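Local atomic coordinates of anti-sigma-factor antagonist (stas) domain protein (Moorella thermoacetica, PDB entry 3ZXN), a protein that probably serves as an RsbS-type STAS-domain scaffold component of the stressosome, the bacterial signalling complex in which anti-sigma-factor antagonists take part. Residues D11-V16 with D112-L117; Q29-L34 with T61-E66. The protein carries 1 engineered substitution. All coordinates share one frame; numbering follows the deposited sequence. Where two conformers were deposited one is given.

Contact 1: residues D11-V16 with D112-L117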
loop_
_atom_site.group_PDB
_atom_site.type_symbol
_atom_site.label_atom_id
_atom_site.label_comp_id
_atom_site.label_asym_id
_atom_site.label_seq_id
_atom_site.Cartn_x
_atom_site.Cartn_y
_atom_site.Cartn_z
ATOM N N ASP A 11 16.436 0.793 1.427
ATOM C CA ASP A 11 17.043 -0.471 1.026
ATOM C C ASP A 11 16.330 -1.032 -0.214
ATOM O O ASP A 11 16.062 -2.227 -0.286
ATOM C CB ASP A 11 16.968 -1.502 2.165
ATOM C CG ASP A 11 17.661 -1.025 3.440
ATOM O OD1 ASP A 11 18.552 -0.152 3.344
ATOM O OD2 ASP A 11 17.307 -1.524 4.534
ATOM N N ASP A 12 16.018 -0.155 -1.165
ATOM C CA ASP A 12 15.355 -0.533 -2.428
ATOM C C ASP A 12 13.876 -0.903 -2.311
ATOM O O ASP A 12 13.276 -1.353 -3.293
ATOM C CB ASP A 12 16.090 -1.670 -3.144
ATOM C CG ASP A 12 17.424 -1.234 -3.709
ATOM O OD1 ASP A 12 17.532 -0.071 -4.159
ATOM O OD2 ASP A 12 18.362 -2.059 -3.696
ATOM N N TYR A 13 13.299 -0.729 -1.125
ATOM C CA TYR A 13 11.858 -0.910 -0.935
ATOM C C TYR A 13 11.151 0.441 -0.903
ATOM O O TYR A 13 11.604 1.374 -0.235
ATOM C CB TYR A 13 11.567 -1.683 0.357
ATOM C CG TYR A 13 11.979 -3.132 0.289
ATOM C CD1 TYR A 13 11.112 -4.087 -0.213
ATOM C CD2 TYR A 13 13.240 -3.543 0.714
ATOM C CE1 TYR A 13 11.477 -5.417 -0.288
ATOM C CE2 TYR A 13 13.621 -4.880 0.641
ATOM C CZ TYR A 13 12.730 -5.809 0.136
ATOM O OH TYR A 13 13.076 -7.140 0.051
ATOM N N TRP A 14 10.048 0.546 -1.646
ATOM C CA TRP A 14 9.208 1.723 -1.593
ATOM C C TRP A 14 8.433 1.660 -0.299
ATOM O O TRP A 14 7.914 0.602 0.055
ATOM C CB TRP A 14 8.197 1.707 -2.769
ATOM C CG TRP A 14 8.856 1.665 -4.129
ATOM C CD1 TRP A 14 8.944 0.586 -4.977
ATOM C CD2 TRP A 14 9.517 2.745 -4.787
ATOM N NE1 TRP A 14 9.617 0.940 -6.128
ATOM C CE2 TRP A 14 9.975 2.261 -6.038
ATOM C CE3 TRP A 14 9.752 4.082 -4.450
ATOM C CZ2 TRP A 14 10.659 3.065 -6.944
ATOM C CZ3 TRP A 14 10.441 4.879 -5.354
ATOM C CH2 TRP A 14 10.884 4.367 -6.586
ATOM N N VAL A 15 8.360 2.792 0.402
ATOM C CA VAL A 15 7.626 2.902 1.655
ATOM C C VAL A 15 6.732 4.142 1.641
ATOM O O VAL A 15 7.193 5.257 1.349
ATOM C CB VAL A 15 8.582 3.012 2.892
ATOM C CG1 VAL A 15 7.779 3.329 4.127
ATOM C CG2 VAL A 15 9.400 1.735 3.075
ATOM N N VAL A 16 5.452 3.941 1.942
ATOM C CA VAL A 16 4.465 5.009 1.911
ATOM C C VAL A 16 3.556 4.911 3.132
ATOM O O VAL A 16 3.103 3.826 3.484
ATOM C CB VAL A 16 3.548 4.895 0.647
ATOM C CG1 VAL A 16 2.405 5.904 0.714
ATOM C CG2 VAL A 16 4.359 5.074 -0.627
ATOM N N ASP A 112 9.913 -6.423 7.033
ATOM C CA ASP A 112 10.455 -7.753 7.333
ATOM C C ASP A 112 9.764 -8.848 6.504
ATOM O O ASP A 112 10.406 -9.781 6.016
ATOM C CB ASP A 112 10.376 -8.064 8.835
ATOM C CG ASP A 112 11.368 -7.229 9.657
ATOM O OD1 ASP A 112 12.387 -6.779 9.097
ATOM O OD2 ASP A 112 11.120 -7.001 10.851
ATOM N N LYS A 113 8.455 -8.727 6.333
ATOM C CA LYS A 113 7.719 -9.740 5.585
ATOM C C LYS A 113 8.233 -9.831 4.149
ATOM O O LYS A 113 8.447 -10.917 3.621
ATOM C CB LYS A 113 6.216 -9.436 5.605
ATOM C CG LYS A 113 5.343 -10.494 4.929
ATOM C CD LYS A 113 3.861 -10.139 5.072
ATOM C CE LYS A 113 2.937 -11.261 4.596
ATOM N NZ LYS A 113 2.964 -12.454 5.496
ATOM N N LEU A 114 8.442 -8.682 3.527
ATOM C CA LEU A 114 8.903 -8.653 2.149
ATOM C C LEU A 114 10.300 -9.251 2.023
ATOM O O LEU A 114 10.574 -10.000 1.095
ATOM C CB LEU A 114 8.856 -7.227 1.598
ATOM C CG LEU A 114 7.418 -6.788 1.303
ATOM C CD1 LEU A 114 7.344 -5.617 0.317
ATOM C CD2 LEU A 114 6.648 -7.973 0.749
ATOM N N LYS A 115 11.177 -8.941 2.972
ATOM C CA LYS A 115 12.534 -9.464 2.911
ATOM C C LYS A 115 12.553 -10.965 3.171
ATOM O O LYS A 115 13.358 -11.690 2.588
ATOM C CB LYS A 115 13.432 -8.759 3.915
ATOM C CG LYS A 115 13.650 -7.286 3.647
ATOM C CD LYS A 115 14.260 -6.644 4.881
ATOM C CE LYS A 115 14.275 -5.134 4.799
ATOM N NZ LYS A 115 15.089 -4.559 5.932
ATOM N N ASN A 116 11.670 -11.425 4.050
ATOM C CA ASN A 116 11.587 -12.846 4.367
ATOM C C ASN A 116 11.114 -13.680 3.177
ATOM O O ASN A 116 11.699 -14.717 2.863
ATOM C CB ASN A 116 10.685 -13.090 5.584
ATOM C CG ASN A 116 11.470 -13.226 6.874
ATOM O OD1 ASN A 116 12.065 -14.273 7.142
ATOM N ND2 ASN A 116 11.476 -12.169 7.684
ATOM N N LEU A 117 10.053 -13.219 2.522
ATOM C CA LEU A 117 9.546 -13.877 1.323
ATOM C C LEU A 117 10.625 -13.949 0.245
ATOM O O LEU A 117 10.781 -14.971 -0.421
ATOM C CB LEU A 117 8.307 -13.151 0.784
ATOM C CG LEU A 117 7.052 -13.163 1.669
ATOM C CD1 LEU A 117 5.885 -12.412 1.014
ATOM C CD2 LEU A 117 6.650 -14.594 2.011
#
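Tyr13 reaches from the strand to the helix, and its phenol ring passes Leu114 and Lys115 on successive positions of the helix 107-118. The tight part of the contact is this ring against both Leu114 and the root of Lys115. Tyr13 CE1 comes within 3.7 Å of Leu114 CB, and one branch of the leucine, Leu114 CD1, comes to 4.1 Å from Tyr13 CD1, meeting the ring obliquely. Phenol and leucine run alongside each other, pointing opposite ways, so the ring does not end against the leucine. With CG of Tyr13 anti to its carbonyl carbon (chi1 -70°), the ring is carried out towards the helix, and its far end comes up against Lys115. Tyr13 OH rests 3.6 Å from Lys115 CG and 3.7 Å from Lys115 CA, close to the helix backbone itself.

This is one face of the STAS fold, in which a central mixed sheet carries helices on both sides. Along the strand 13-17, Tyr13 and Val15 face the helix 107-118, and both also touch Leu111 there, whereas Trp14 and Val16 turn to the helix 25-38. Pro77 packs on Leu114, and Lys44 also touches Tyr13.

Towards solvent the contact thins out. Lys115 runs extended beyond CG, back past the tyrosine's side towards the turn before the strand, and brings its ammonium group into the neighbourhood of Asp11. Asp11 OD2 and Lys115 NZ remain 4.0 Å apart, too far for a salt bridge, so any attraction is probably a diffuse electrostatic one. Both residues also touch neighbouring molecules in the crystal, and their mutual placement may differ in solution.

Contact 2: residues Q29-L34 with T61-E66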
loop_
_atom_site.group_PDB
_atom_site.type_symbol
_atom_site.label_atom_id
_atom_site.label_comp_id
_atom_site.label_asym_id
_atom_site.label_seq_id
_atom_site.Cartn_x
_atom_site.Cartn_y
_atom_site.Cartn_z
ATOM N N GLN A 29 -3.882 12.069 -6.945
ATOM C CA GLN A 29 -2.546 12.598 -7.174
ATOM C C GLN A 29 -1.484 11.655 -6.621
ATOM O O GLN A 29 -0.440 11.445 -7.243
ATOM C CB GLN A 29 -2.416 13.972 -6.519
ATOM C CG GLN A 29 -1.006 14.528 -6.481
ATOM C CD GLN A 29 -0.946 15.874 -5.778
ATOM O OE1 GLN A 29 -1.879 16.677 -5.875
ATOM N NE2 GLN A 29 0.145 16.124 -5.057
ATOM N N PHE A 30 -1.757 11.089 -5.448
ATOM C CA PHE A 30 -0.824 10.166 -4.828
ATOM C C PHE A 30 -0.684 8.876 -5.632
ATOM O O PHE A 30 0.426 8.440 -5.912
ATOM C CB PHE A 30 -1.234 9.843 -3.388
ATOM C CG PHE A 30 -0.746 8.510 -2.924
ATOM C CD1 PHE A 30 0.609 8.283 -2.732
ATOM C CD2 PHE A 30 -1.633 7.468 -2.711
ATOM C CE1 PHE A 30 1.063 7.050 -2.321
ATOM C CE2 PHE A 30 -1.177 6.225 -2.291
ATOM C CZ PHE A 30 0.174 6.023 -2.098
ATOM N N LYS A 31 -1.814 8.274 -5.999
ATOM C CA LYS A 31 -1.816 7.039 -6.782
ATOM C C LYS A 31 -1.022 7.215 -8.074
ATOM O O LYS A 31 -0.212 6.362 -8.443
ATOM C CB LYS A 31 -3.246 6.606 -7.100
ATOM C CG LYS A 31 -3.345 5.231 -7.742
ATOM C CD LYS A 31 -4.690 5.052 -8.387
ATOM C CE LYS A 31 -4.903 6.082 -9.492
ATOM N NZ LYS A 31 -6.158 5.803 -10.237
ATOM N N GLU A 32 -1.238 8.341 -8.744
ATOM C CA GLU A 32 -0.542 8.632 -9.990
ATOM C C GLU A 32 0.965 8.733 -9.806
ATOM O O GLU A 32 1.729 8.158 -10.581
ATOM C CB GLU A 32 -1.091 9.912 -10.629
ATOM C CG GLU A 32 -2.492 9.739 -11.201
ATOM C CD GLU A 32 -3.085 11.036 -11.727
ATOM O OE1 GLU A 32 -2.538 12.120 -11.418
ATOM O OE2 GLU A 32 -4.107 10.969 -12.447
ATOM N N GLU A 33 1.399 9.463 -8.783
ATOM C CA GLU A 33 2.827 9.595 -8.519
ATOM C C GLU A 33 3.450 8.258 -8.112
ATOM O O GLU A 33 4.571 7.928 -8.527
ATOM C CB GLU A 33 3.095 10.666 -7.452
ATOM C CG GLU A 33 4.579 10.828 -7.116
ATOM C CD GLU A 33 4.860 11.871 -6.034
ATOM O OE1 GLU A 33 3.897 12.398 -5.429
ATOM O OE2 GLU A 33 6.055 12.155 -5.788
ATOM N N LEU A 34 2.737 7.494 -7.286
ATOM C CA LEU A 34 3.257 6.202 -6.840
ATOM C C LEU A 34 3.461 5.297 -8.051
ATOM O O LEU A 34 4.526 4.707 -8.236
ATOM C CB LEU A 34 2.308 5.534 -5.838
ATOM C CG LEU A 34 2.789 4.164 -5.326
ATOM C CD1 LEU A 34 4.062 4.294 -4.474
ATOM C CD2 LEU A 34 1.699 3.445 -4.541
ATOM N N THR A 61 -10.350 2.743 -1.126
ATOM C CA THR A 61 -10.403 1.313 -1.391
ATOM C C THR A 61 -10.085 1.013 -2.853
ATOM O O THR A 61 -9.348 0.076 -3.167
ATOM C CB THR A 61 -11.780 0.713 -1.051
ATOM O OG1 THR A 61 -12.043 0.870 0.347
ATOM C CG2 THR A 61 -11.804 -0.775 -1.396
ATOM N N ARG A 62 -10.658 1.806 -3.749
ATOM C CA ARG A 62 -10.475 1.564 -5.176
ATOM C C ARG A 62 -9.035 1.839 -5.578
ATOM O O ARG A 62 -8.469 1.115 -6.388
ATOM C CB ARG A 62 -11.468 2.383 -6.014
ATOM C CG ARG A 62 -12.886 1.809 -5.984
ATOM C CD ARG A 62 -13.968 2.873 -6.229
ATOM N NE ARG A 62 -14.036 3.312 -7.622
ATOM C CZ ARG A 62 -13.718 4.536 -8.040
ATOM N NH1 ARG A 62 -13.311 5.455 -7.169
ATOM N NH2 ARG A 62 -13.811 4.842 -9.328
ATOM N N VAL A 63 -8.445 2.879 -5.001
ATOM C CA VAL A 63 -7.025 3.156 -5.184
ATOM C C VAL A 63 -6.144 1.986 -4.714
ATOM O O VAL A 63 -5.201 1.583 -5.407
ATOM C CB VAL A 63 -6.623 4.435 -4.458
ATOM C CG1 VAL A 63 -5.124 4.457 -4.219
ATOM C CG2 VAL A 63 -7.079 5.659 -5.256
ATOM N N LEU A 64 -6.456 1.441 -3.537
ATOM C CA LEU A 64 -5.740 0.273 -3.035
ATOM C C LEU A 64 -5.944 -0.964 -3.910
ATOM O O LEU A 64 -5.012 -1.739 -4.104
ATOM C CB LEU A 64 -6.111 -0.030 -1.583
ATOM C CG LEU A 64 -5.680 1.039 -0.579
ATOM C CD1 LEU A 64 -6.202 0.703 0.813
ATOM C CD2 LEU A 64 -4.150 1.173 -0.566
ATOM N N ILE A 65 -7.150 -1.160 -4.442
ATOM C CA ILE A 65 -7.354 -2.282 -5.355
ATOM C C ILE A 65 -6.524 -2.112 -6.638
ATOM O O ILE A 65 -5.947 -3.082 -7.138
ATOM C CB ILE A 65 -8.860 -2.522 -5.694
ATOM C CG1 ILE A 65 -9.654 -2.881 -4.436
ATOM C CG2 ILE A 65 -9.008 -3.628 -6.730
ATOM C CD1 ILE A 65 -11.180 -2.873 -4.628
ATOM N N GLU A 66 -6.456 -0.894 -7.172
ATOM C CA GLU A 66 -5.702 -0.667 -8.401
ATOM C C GLU A 66 -4.196 -0.830 -8.172
ATOM O O GLU A 66 -3.511 -1.496 -8.942
ATOM C CB GLU A 66 -6.033 0.701 -8.992
ATOM C CG GLU A 66 -7.471 0.791 -9.506
ATOM C CD GLU A 66 -7.849 2.184 -9.965
ATOM O OE1 GLU A 66 -6.943 2.972 -10.307
ATOM O OE2 GLU A 66 -9.056 2.492 -9.972
#
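Lys31 lies across Val63 and stretches on towards Glu66, linking two helices that pack side by side on the same face of the STAS sheet. Helix 25-38 joins strands 13-17 and 45-49, and helix 58-74 joins strands 45-49 and 78-81, so the contact lies between the helical connections of two successive beta-alpha-beta units. Ile67 of helix 58-74 also touches Lys31, and with Val63 it gives the lysine an apolar bed.

Within the residues 61-66, Thr61 comes first, its OG1 hydrogen-bonded to the carbonyl oxygen of Asp57 in its own helix. Two residues on, Val63 points to the other helix and meets the aliphatic part of the lysine with both of its methyl groups. Val63 CG1 lies 4.0 Å from Lys31 CG, and Val63 CG2 the same 4.0 Å from Lys31 CD. The lysine is thus laid over a branched, buried side chain, and its ammonium group continues to the glutamate.

Glu66 follows three residues later, about one turn on, and is also directed at helix 25-38. The chain of Lys31 leaves its helix with CG anti to the backbone N and bends at chi3 (61°), which turns NZ towards the carboxylate. Glu66 was modelled in two conformers, so the salt bridge holds for the one described and may be partial. In that conformer Lys31 NZ donates to Glu66 OE1 over 2.9 Å, approaching on the syn side of the oxygen, 21° out of the carboxylate plane.

In the fold
The two contacts use opposite faces of one sheet and meet at strand 13-17. Contact 1 fastens the C-terminal helix to the strand on one side, whereas contact 2 joins two helices on the other. Each is partly buried and has an apolar inner part with charges at its outer side. They differ in how those charges meet: contact 1 has only loosely facing opposite charges, and contact 2 has a direct but possibly partial salt bridge. The strand links them, since Val16 of contact 1 packs on Phe30 and Leu34 of helix 25-38, with Val16 CG1 3.5 Å from Phe30 CE1. Contact 2 lies within the chain loop closed by contact 1.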